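Local coordinates for ABC transporter substrate binding protein (Ribose) (Agrobacterium vitis S4, PDB 4WT7), which probably serves as the sugar- or polyol-binding component of an ABC transporter and is seen here holding D-allitol, at residues Leu28-Thr42 with Val58-Arg72. Sequence-based numbering, arbitrary orientation.
Sequences LSLKGKRIGISTAGT and VKRLGGEPLAVDAGR
Asp69 and Thr42 meet where the parallel strands 34-39 and 64-69 run out. The Thr42 hydroxyl donates to the syn side of Asp69 OD2, OG1 to OD2 2.8 Å, somewhat out of the carboxylate plane. The other oxygen, OD1, takes Gly71 N from above that plane in an Asx turn, so both carboxylate oxygens are gripped. In the loops just after the strands, the Arg72 guanidinium lays one face on Ala40 CB, 3.9 Å above its plane; the chain bends at chi2 (-74°) to bring it back over Ala40, whose carbonyl O accepts Arg72 N at 2.8 Å. Backbone hydrogen bonds alternate between the strands, the first from Glu64 N to Lys33 O and the last from Ala70 N to Thr39 O. On the face bearing Ile35 and Ile37, Val58 CG2 from the end of helix 45-60 packs on Ile35 CB and Ile37 CD1, both at 4.0 Å, while Ile37 CD1 also lies alongside Pro65 CB. The other face carries Arg34 and Glu64, side by side and pointing the same way with their planar groups 85° apart; no direct salt bridge forms, and a water links Arg34 NE to Glu64 OE2. Leu66 CD1 rests on Arg34 CB at 3.7 Å, and Gln87 O holds Arg34 NH1. Ahead of the strands' N-terminal ends, the Leu30 and Leu61 side chains cross at a slant, CG meeting CB, and Leu30 N donates to Leu61 O (2.7 Å) next to the Schellman motif at Gly62. Together these form the first beta-alpha-beta unit of a periplasmic binding protein lobe, where the loop after strand 64-69 places Arg72, salt-bridged to Asp47, against the bound D-allitol.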
ATOM      1  N   LEU A  28      11.174  26.073  -4.705  1.00 27.18           N
ATOM      2  CA  LEU A  28      11.593  24.878  -5.415  1.00 24.65           C
ATOM      3  C   LEU A  28      11.219  24.936  -6.909  1.00 20.22           C
ATOM      4  O   LEU A  28      10.225  25.568  -7.312  1.00 21.38           O
ATOM      5  CB  LEU A  28      10.988  23.639  -4.751  1.00 23.25           C
ATOM      6  CG  LEU A  28      11.470  23.352  -3.329  1.00 23.06           C
ATOM      7  CD1 LEU A  28      10.643  22.232  -2.700  1.00 22.17           C
ATOM      8  CD2 LEU A  28      12.963  22.987  -3.335  1.00 21.32           C
ATOM      9  N   SER A  29      12.036  24.266  -7.709  1.00 18.05           N
ATOM     10  CA  SER A  29      11.906  24.236  -9.163  1.00 17.52           C
ATOM     11  C   SER A  29      12.545  22.953  -9.678  1.00 16.25           C
ATOM     12  O   SER A  29      13.417  22.373  -9.023  1.00 16.16           O
ATOM     13  CB  SER A  29      12.604  25.447  -9.796  1.00 21.16           C
ATOM     14  OG  SER A  29      12.419  25.518 -11.211  1.00 18.70           O
ATOM     15  N   LEU A  30      12.082  22.500 -10.839  1.00 15.56           N
ATOM     16  CA  LEU A  30      12.725  21.407 -11.545  1.00 15.80           C
ATOM     17  C   LEU A  30      12.968  21.802 -12.986  1.00 16.38           C
ATOM     18  O   LEU A  30      13.172  20.950 -13.857  1.00 15.50           O
ATOM     19  CB  LEU A  30      11.876  20.137 -11.464  1.00 13.78           C
ATOM     20  CG  LEU A  30      11.794  19.488 -10.067  1.00 12.89           C
ATOM     21  CD1 LEU A  30      10.933  18.239 -10.126  1.00 11.74           C
ATOM     22  CD2 LEU A  30      13.138  19.136  -9.505  1.00 13.20           C
ATOM     23  N   LYS A  31      12.978  23.113 -13.236  1.00 18.48           N
ATOM     24  CA  LYS A  31      13.146  23.615 -14.593  1.00 18.07           C
ATOM     25  C   LYS A  31      14.461  23.043 -15.118  1.00 17.62           C
ATOM     26  O   LYS A  31      15.438  22.947 -14.375  1.00 19.53           O
ATOM     27  CB  LYS A  31      13.126  25.151 -14.599  1.00 21.72           C
ATOM     28  CG  LYS A  31      13.370  25.772 -15.959  1.00 26.04           C
ATOM     29  CD  LYS A  31      13.281  27.307 -15.909  1.00 32.79           C
ATOM     30  CE  LYS A  31      13.679  27.976 -17.265  1.00 34.83           C
ATOM     31  NZ  LYS A  31      12.731  27.708 -18.409  1.00 33.52           N
ATOM     32  N   GLY A  32      14.475  22.593 -16.365  1.00 16.65           N
ATOM     33  CA  GLY A  32      15.667  22.006 -16.944  1.00 16.78           C
ATOM     34  C   GLY A  32      16.061  20.629 -16.435  1.00 15.79           C
ATOM     35  O   GLY A  32      17.069  20.109 -16.868  1.00 16.07           O
ATOM     36  N   LYS A  33      15.286  20.019 -15.538  1.00 14.80           N
ATOM     37  CA  LYS A  33      15.624  18.683 -15.035  1.00 14.01           C
ATOM     38  C   LYS A  33      14.754  17.632 -15.692  1.00 13.14           C
ATOM     39  O   LYS A  33      13.609  17.889 -16.070  1.00 12.94           O
ATOM     40  CB  LYS A  33      15.419  18.580 -13.514  1.00 13.65           C
ATOM     41  CG  LYS A  33      16.109  19.662 -12.727  1.00 15.87           C
ATOM     42  CD  LYS A  33      17.641  19.585 -12.876  1.00 15.61           C
ATOM     43  CE  LYS A  33      18.312  20.735 -12.146  1.00 16.93           C
ATOM     44  NZ  LYS A  33      19.776  20.533 -12.172  1.00 17.92           N
ATOM     45  N   ARG A  34      15.300  16.440 -15.823  1.00 13.51           N
ATOM     46  CA  ARG A  34      14.517  15.290 -16.274  1.00 12.82           C
ATOM     47  C   ARG A  34      14.384  14.330 -15.095  1.00 12.08           C
ATOM     48  O   ARG A  34      15.395  13.931 -14.488  1.00 12.34           O
ATOM     49  CB  ARG A  34      15.217  14.610 -17.458  1.00 14.03           C
ATOM     50  CG  ARG A  34      15.047  15.355 -18.783  1.00 17.14           C
ATOM     51  CD  ARG A  34      16.178  15.120 -19.790  1.00 20.00           C
ATOM     52  NE  ARG A  34      16.505  13.697 -19.988  1.00 22.35           N
ATOM     53  CZ  ARG A  34      17.569  13.070 -19.472  1.00 21.72           C
ATOM     54  NH1 ARG A  34      17.758  11.785 -19.716  1.00 22.79           N
ATOM     55  NH2 ARG A  34      18.461  13.704 -18.733  1.00 21.90           N
ATOM     56  N   ILE A  35      13.144  13.959 -14.765  1.00 10.70           N
ATOM     57  CA  ILE A  35      12.888  13.055 -13.645  1.00 10.09           C
ATOM     58  C   ILE A  35      12.256  11.738 -14.113  1.00  9.66           C
ATOM     59  O   ILE A  35      11.166  11.749 -14.703  1.00  9.49           O
ATOM     60  CB  ILE A  35      11.942  13.718 -12.586  1.00  9.77           C
ATOM     61  CG1 ILE A  35      12.480  15.080 -12.148  1.00 10.44           C
ATOM     62  CG2 ILE A  35      11.750  12.791 -11.390  1.00  9.30           C
ATOM     63  CD1 ILE A  35      13.962  15.119 -11.851  1.00 11.07           C
ATOM     64  N   GLY A  36      12.953  10.625 -13.876  1.00  9.73           N
ATOM     65  CA  GLY A  36      12.452   9.299 -14.191  1.00  9.54           C
ATOM     66  C   GLY A  36      11.393   8.931 -13.162  1.00  8.87           C
ATOM     67  O   GLY A  36      11.647   9.020 -11.965  1.00  8.73           O
ATOM     68  N   ILE A  37      10.208   8.518 -13.611  1.00  9.24           N
ATOM     69  CA  ILE A  37       9.176   8.091 -12.664  1.00  8.75           C
ATOM     70  C   ILE A  37       8.725   6.695 -13.000  1.00  8.84           C
ATOM     71  O   ILE A  37       8.077   6.499 -14.012  1.00  9.60           O
ATOM     72  CB  ILE A  37       7.947   9.026 -12.728  1.00  8.59           C
ATOM     73  CG1 ILE A  37       8.334  10.446 -12.326  1.00 10.72           C
ATOM     74  CG2 ILE A  37       6.802   8.534 -11.805  1.00  8.25           C
ATOM     75  CD1 ILE A  37       7.284  11.418 -12.676  1.00 11.86           C
ATOM     76  N   SER A  38       9.066   5.734 -12.153  1.00  8.20           N
ATOM     77  CA  SER A  38       8.824   4.305 -12.413  1.00  8.53           C
ATOM     78  C   SER A  38       7.908   3.702 -11.360  1.00  8.22           C
ATOM     79  O   SER A  38       8.201   3.787 -10.173  1.00  8.04           O
ATOM     80  CB  SER A  38      10.151   3.525 -12.406  1.00  9.14           C
ATOM     81  OG  SER A  38       9.965   2.109 -12.501  1.00  9.65           O
ATOM     82  N   THR A  39       6.796   3.088 -11.795  1.00  8.36           N
ATOM     83  CA  THR A  39       5.869   2.437 -10.866  1.00  8.23           C
ATOM     84  C   THR A  39       5.751   0.950 -11.202  1.00  8.90           C
ATOM     85  O   THR A  39       5.817   0.582 -12.369  1.00  9.48           O
ATOM     86  CB  THR A  39       4.475   3.096 -10.898  1.00  8.02           C
ATOM     87  OG1 THR A  39       3.639   2.499  -9.911  1.00  8.00           O
ATOM     88  CG2 THR A  39       3.800   2.964 -12.225  1.00  8.54           C
ATOM     89  N   ALA A  40       5.590   0.098 -10.185  1.00  9.01           N
ATOM     90  CA  ALA A  40       5.341  -1.317 -10.433  1.00  9.82           C
ATOM     91  C   ALA A  40       4.024  -1.497 -11.236  1.00 10.14           C
ATOM     92  O   ALA A  40       3.927  -2.382 -12.076  1.00 11.04           O
ATOM     93  CB  ALA A  40       5.271  -2.085  -9.137  1.00  9.97           C
ATOM     94  N   GLY A  41       3.012  -0.670 -10.964  1.00  9.65           N
ATOM     95  CA  GLY A  41       1.763  -0.718 -11.734  1.00 10.16           C
ATOM     96  C   GLY A  41       0.895   0.498 -11.485  1.00 10.75           C
ATOM     97  O   GLY A  41       1.289   1.388 -10.732  1.00  8.97           O
ATOM     98  N   THR A  42      -0.281   0.522 -12.118  1.00 10.35           N
ATOM     99  CA  THR A  42      -1.288   1.534 -11.845  1.00 11.42           C
ATOM    100  C   THR A  42      -2.704   0.933 -11.783  1.00 12.93           C
ATOM    101  O   THR A  42      -3.652   1.622 -12.122  1.00 13.07           O
ATOM    102  CB  THR A  42      -1.368   2.549 -12.997  1.00 11.92           C
ATOM    103  OG1 THR A  42      -1.499   1.828 -14.238  1.00 14.38           O
ATOM    104  CG2 THR A  42      -0.147   3.422 -13.031  1.00  9.82           C
ATOM    105  N   VAL A  58       5.927  16.950 -11.124  1.00  9.65           N
ATOM    106  CA  VAL A  58       7.159  17.240 -11.827  1.00  9.80           C
ATOM    107  C   VAL A  58       6.856  18.308 -12.863  1.00 10.06           C
ATOM    108  O   VAL A  58       7.618  19.272 -13.021  1.00 10.21           O
ATOM    109  CB  VAL A  58       7.780  16.001 -12.514  1.00  9.78           C
ATOM    110  CG1 VAL A  58       8.839  16.426 -13.515  1.00 10.00           C
ATOM    111  CG2 VAL A  58       8.373  15.071 -11.502  1.00  9.56           C
ATOM    112  N   LYS A  59       5.750  18.136 -13.573  1.00 12.70           N
ATOM    113  CA  LYS A  59       5.315  19.156 -14.541  1.00 14.98           C
ATOM    114  C   LYS A  59       5.087  20.516 -13.875  1.00 16.85           C
ATOM    115  O   LYS A  59       5.493  21.554 -14.411  1.00 14.05           O
ATOM    116  CB  LYS A  59       4.044  18.739 -15.290  1.00 13.25           C
ATOM    117  CG  LYS A  59       4.208  17.608 -16.284  1.00 12.62           C
ATOM    118  CD  LYS A  59       2.832  17.093 -16.784  1.00 14.86           C
ATOM    119  CE  LYS A  59       2.949  15.861 -17.700  1.00 20.49           C
ATOM    120  NZ  LYS A  59       1.625  15.407 -18.286  1.00 21.20           N
ATOM    121  N   ARG A  60       4.460  20.523 -12.701  1.00 15.94           N
ATOM    122  CA  ARG A  60       4.105  21.793 -12.076  1.00 12.99           C
ATOM    123  C   ARG A  60       5.365  22.550 -11.663  1.00 15.52           C
ATOM    124  O   ARG A  60       5.404  23.789 -11.684  1.00 14.03           O
ATOM    125  CB  ARG A  60       3.189  21.588 -10.872  1.00 13.47           C
ATOM    126  CG  ARG A  60       2.611  22.902 -10.335  1.00 15.46           C
ATOM    127  CD  ARG A  60       1.895  22.721  -9.009  1.00 14.82           C
ATOM    128  NE  ARG A  60       2.834  22.332  -7.989  1.00 13.28           N
ATOM    129  CZ  ARG A  60       3.574  23.162  -7.268  1.00 13.02           C
ATOM    130  NH1 ARG A  60       3.505  24.463  -7.449  1.00 16.89           N
ATOM    131  NH2 ARG A  60       4.422  22.669  -6.371  1.00 15.48           N
ATOM    132  N   LEU A  61       6.409  21.811 -11.311  1.00 10.25           N
ATOM    133  CA  LEU A  61       7.667  22.437 -10.954  1.00 10.32           C
ATOM    134  C   LEU A  61       8.538  22.748 -12.158  1.00 10.57           C
ATOM    135  O   LEU A  61       9.681  23.161 -12.000  1.00 10.65           O
ATOM    136  CB  LEU A  61       8.449  21.563  -9.970  1.00 10.08           C
ATOM    137  CG  LEU A  61       7.722  21.402  -8.638  1.00  9.87           C
ATOM    138  CD1 LEU A  61       8.313  20.333  -7.746  1.00  9.64           C
ATOM    139  CD2 LEU A  61       7.702  22.713  -7.898  1.00  9.97           C
ATOM    140  N   GLY A  62       8.007  22.520 -13.354  1.00 10.70           N
ATOM    141  CA  GLY A  62       8.719  22.832 -14.590  1.00 10.98           C
ATOM    142  C   GLY A  62       9.699  21.791 -15.136  1.00 13.04           C
ATOM    143  O   GLY A  62      10.459  22.091 -16.084  1.00 11.42           O
ATOM    144  N   GLY A  63       9.698  20.590 -14.544  1.00 10.69           N
ATOM    145  CA  GLY A  63      10.609  19.519 -14.948  1.00 10.65           C
ATOM    146  C   GLY A  63       9.959  18.658 -16.020  1.00 10.71           C
ATOM    147  O   GLY A  63       8.789  18.838 -16.340  1.00 10.76           O
ATOM    148  N   GLU A  64      10.724  17.737 -16.576  1.00 12.33           N
ATOM    149  CA  GLU A  64      10.238  16.857 -17.628  1.00 12.41           C
ATOM    150  C   GLU A  64      10.225  15.429 -17.116  1.00 14.31           C
ATOM    151  O   GLU A  64      11.294  14.839 -16.833  1.00 15.11           O
ATOM    152  CB  GLU A  64      11.104  17.002 -18.886  1.00 13.03           C
ATOM    153  CG  GLU A  64      10.803  15.996 -20.027  1.00 19.61           C
ATOM    154  CD  GLU A  64      11.766  16.168 -21.203  1.00 17.26           C
ATOM    155  OE1 GLU A  64      11.844  17.320 -21.730  1.00 17.66           O
ATOM    156  OE2 GLU A  64      12.469  15.187 -21.560  1.00 13.17           O
ATOM    157  N   PRO A  65       9.018  14.869 -16.944  1.00 10.45           N
ATOM    158  CA  PRO A  65       8.943  13.495 -16.430  1.00 10.24           C
ATOM    159  C   PRO A  65       9.174  12.446 -17.506  1.00 10.69           C
ATOM    160  O   PRO A  65       8.739  12.589 -18.646  1.00 10.60           O
ATOM    161  CB  PRO A  65       7.511  13.383 -15.898  1.00 10.12           C
ATOM    162  CG  PRO A  65       6.732  14.417 -16.623  1.00 10.33           C
ATOM    163  CD  PRO A  65       7.702  15.534 -16.971  1.00 10.50           C
ATOM    164  N   LEU A  66       9.879  11.384 -17.137  1.00 10.23           N
ATOM    165  CA  LEU A  66      10.001  10.220 -17.985  1.00 10.32           C
ATOM    166  C   LEU A  66       9.291   9.122 -17.230  1.00 10.11           C
ATOM    167  O   LEU A  66       9.880   8.472 -16.362  1.00  9.92           O
ATOM    168  CB  LEU A  66      11.473   9.823 -18.196  1.00 10.35           C
ATOM    169  CG  LEU A  66      12.370  10.699 -19.064  1.00 14.01           C
ATOM    170  CD1 LEU A  66      12.876  11.953 -18.360  1.00 10.57           C
ATOM    171  CD2 LEU A  66      13.541   9.850 -19.588  1.00 17.80           C
ATOM    172  N   ALA A  67       8.018   8.925 -17.552  1.00 10.16           N
ATOM    173  CA  ALA A  67       7.153   8.103 -16.716  1.00 12.34           C
ATOM    174  C   ALA A  67       6.874   6.747 -17.360  1.00 11.31           C
ATOM    175  O   ALA A  67       6.396   6.675 -18.491  1.00 10.30           O
ATOM    176  CB  ALA A  67       5.863   8.823 -16.398  1.00  9.97           C
ATOM    177  N   VAL A  68       7.180   5.711 -16.602  1.00  9.90           N
ATOM    178  CA  VAL A  68       7.157   4.340 -17.061  1.00  9.97           C
ATOM    179  C   VAL A  68       6.364   3.507 -16.028  1.00  9.80           C
ATOM    180  O   VAL A  68       6.558   3.610 -14.792  1.00  9.58           O
ATOM    181  CB  VAL A  68       8.604   3.784 -17.314  1.00  9.98           C
ATOM    182  CG1 VAL A  68       9.180   4.336 -18.576  1.00 10.23           C
ATOM    183  CG2 VAL A  68       9.537   4.074 -16.134  1.00  9.75           C
ATOM    184  N   ASP A  69       5.378   2.780 -16.559  1.00  9.93           N
ATOM    185  CA  ASP A  69       4.522   1.878 -15.823  1.00  9.85           C
ATOM    186  C   ASP A  69       4.833   0.403 -16.137  1.00 11.25           C
ATOM    187  O   ASP A  69       4.769  -0.030 -17.279  1.00 10.71           O
ATOM    188  CB  ASP A  69       3.094   2.201 -16.243  1.00  9.99           C
ATOM    189  CG  ASP A  69       2.021   1.368 -15.505  1.00  9.94           C
ATOM    190  OD1 ASP A  69       2.353   0.470 -14.700  1.00  9.81           O
ATOM    191  OD2 ASP A  69       0.829   1.613 -15.766  1.00 10.05           O
ATOM    192  N   ALA A  70       5.109  -0.390 -15.117  1.00 10.54           N
ATOM    193  CA  ALA A  70       5.482  -1.771 -15.382  1.00 13.19           C
ATOM    194  C   ALA A  70       4.287  -2.705 -15.638  1.00 13.58           C
ATOM    195  O   ALA A  70       4.487  -3.858 -15.994  1.00 14.11           O
ATOM    196  CB  ALA A  70       6.323  -2.294 -14.271  1.00 10.61           C
ATOM    197  N   GLY A  71       3.070  -2.219 -15.464  1.00 15.37           N
ATOM    198  CA  GLY A  71       1.872  -3.059 -15.633  1.00 17.44           C
ATOM    199  C   GLY A  71       1.942  -4.336 -14.789  1.00 15.96           C
ATOM    200  O   GLY A  71       1.356  -5.376 -15.126  1.00 17.05           O
ATOM    201  N   ARG A  72       2.686  -4.236 -13.691  1.00 10.34           N
ATOM    202  CA  ARG A  72       2.789  -5.279 -12.680  1.00 10.49           C
ATOM    203  C   ARG A  72       3.479  -6.530 -13.206  1.00 12.37           C
ATOM    204  O   ARG A  72       3.225  -7.624 -12.748  1.00 11.75           O
ATOM    205  CB  ARG A  72       1.412  -5.609 -12.134  1.00 12.32           C
ATOM    206  CG  ARG A  72       0.904  -4.583 -11.155  1.00 12.11           C
ATOM    207  CD  ARG A  72       1.619  -4.730  -9.851  1.00 13.56           C
ATOM    208  NE  ARG A  72       1.327  -3.645  -8.941  1.00 12.56           N
ATOM    209  CZ  ARG A  72       1.833  -3.542  -7.715  1.00 14.28           C
ATOM    210  NH1 ARG A  72       2.693  -4.459  -7.261  1.00 11.34           N
ATOM    211  NH2 ARG A  72       1.460  -2.526  -6.943  1.00 10.15           N
TER
HETATM  212  O   HOH W   1       9.717  26.320 -11.640  1.00 31.70           O
HETATM  213  O   HOH W   2      14.019  13.065 -21.776  1.00 28.49           O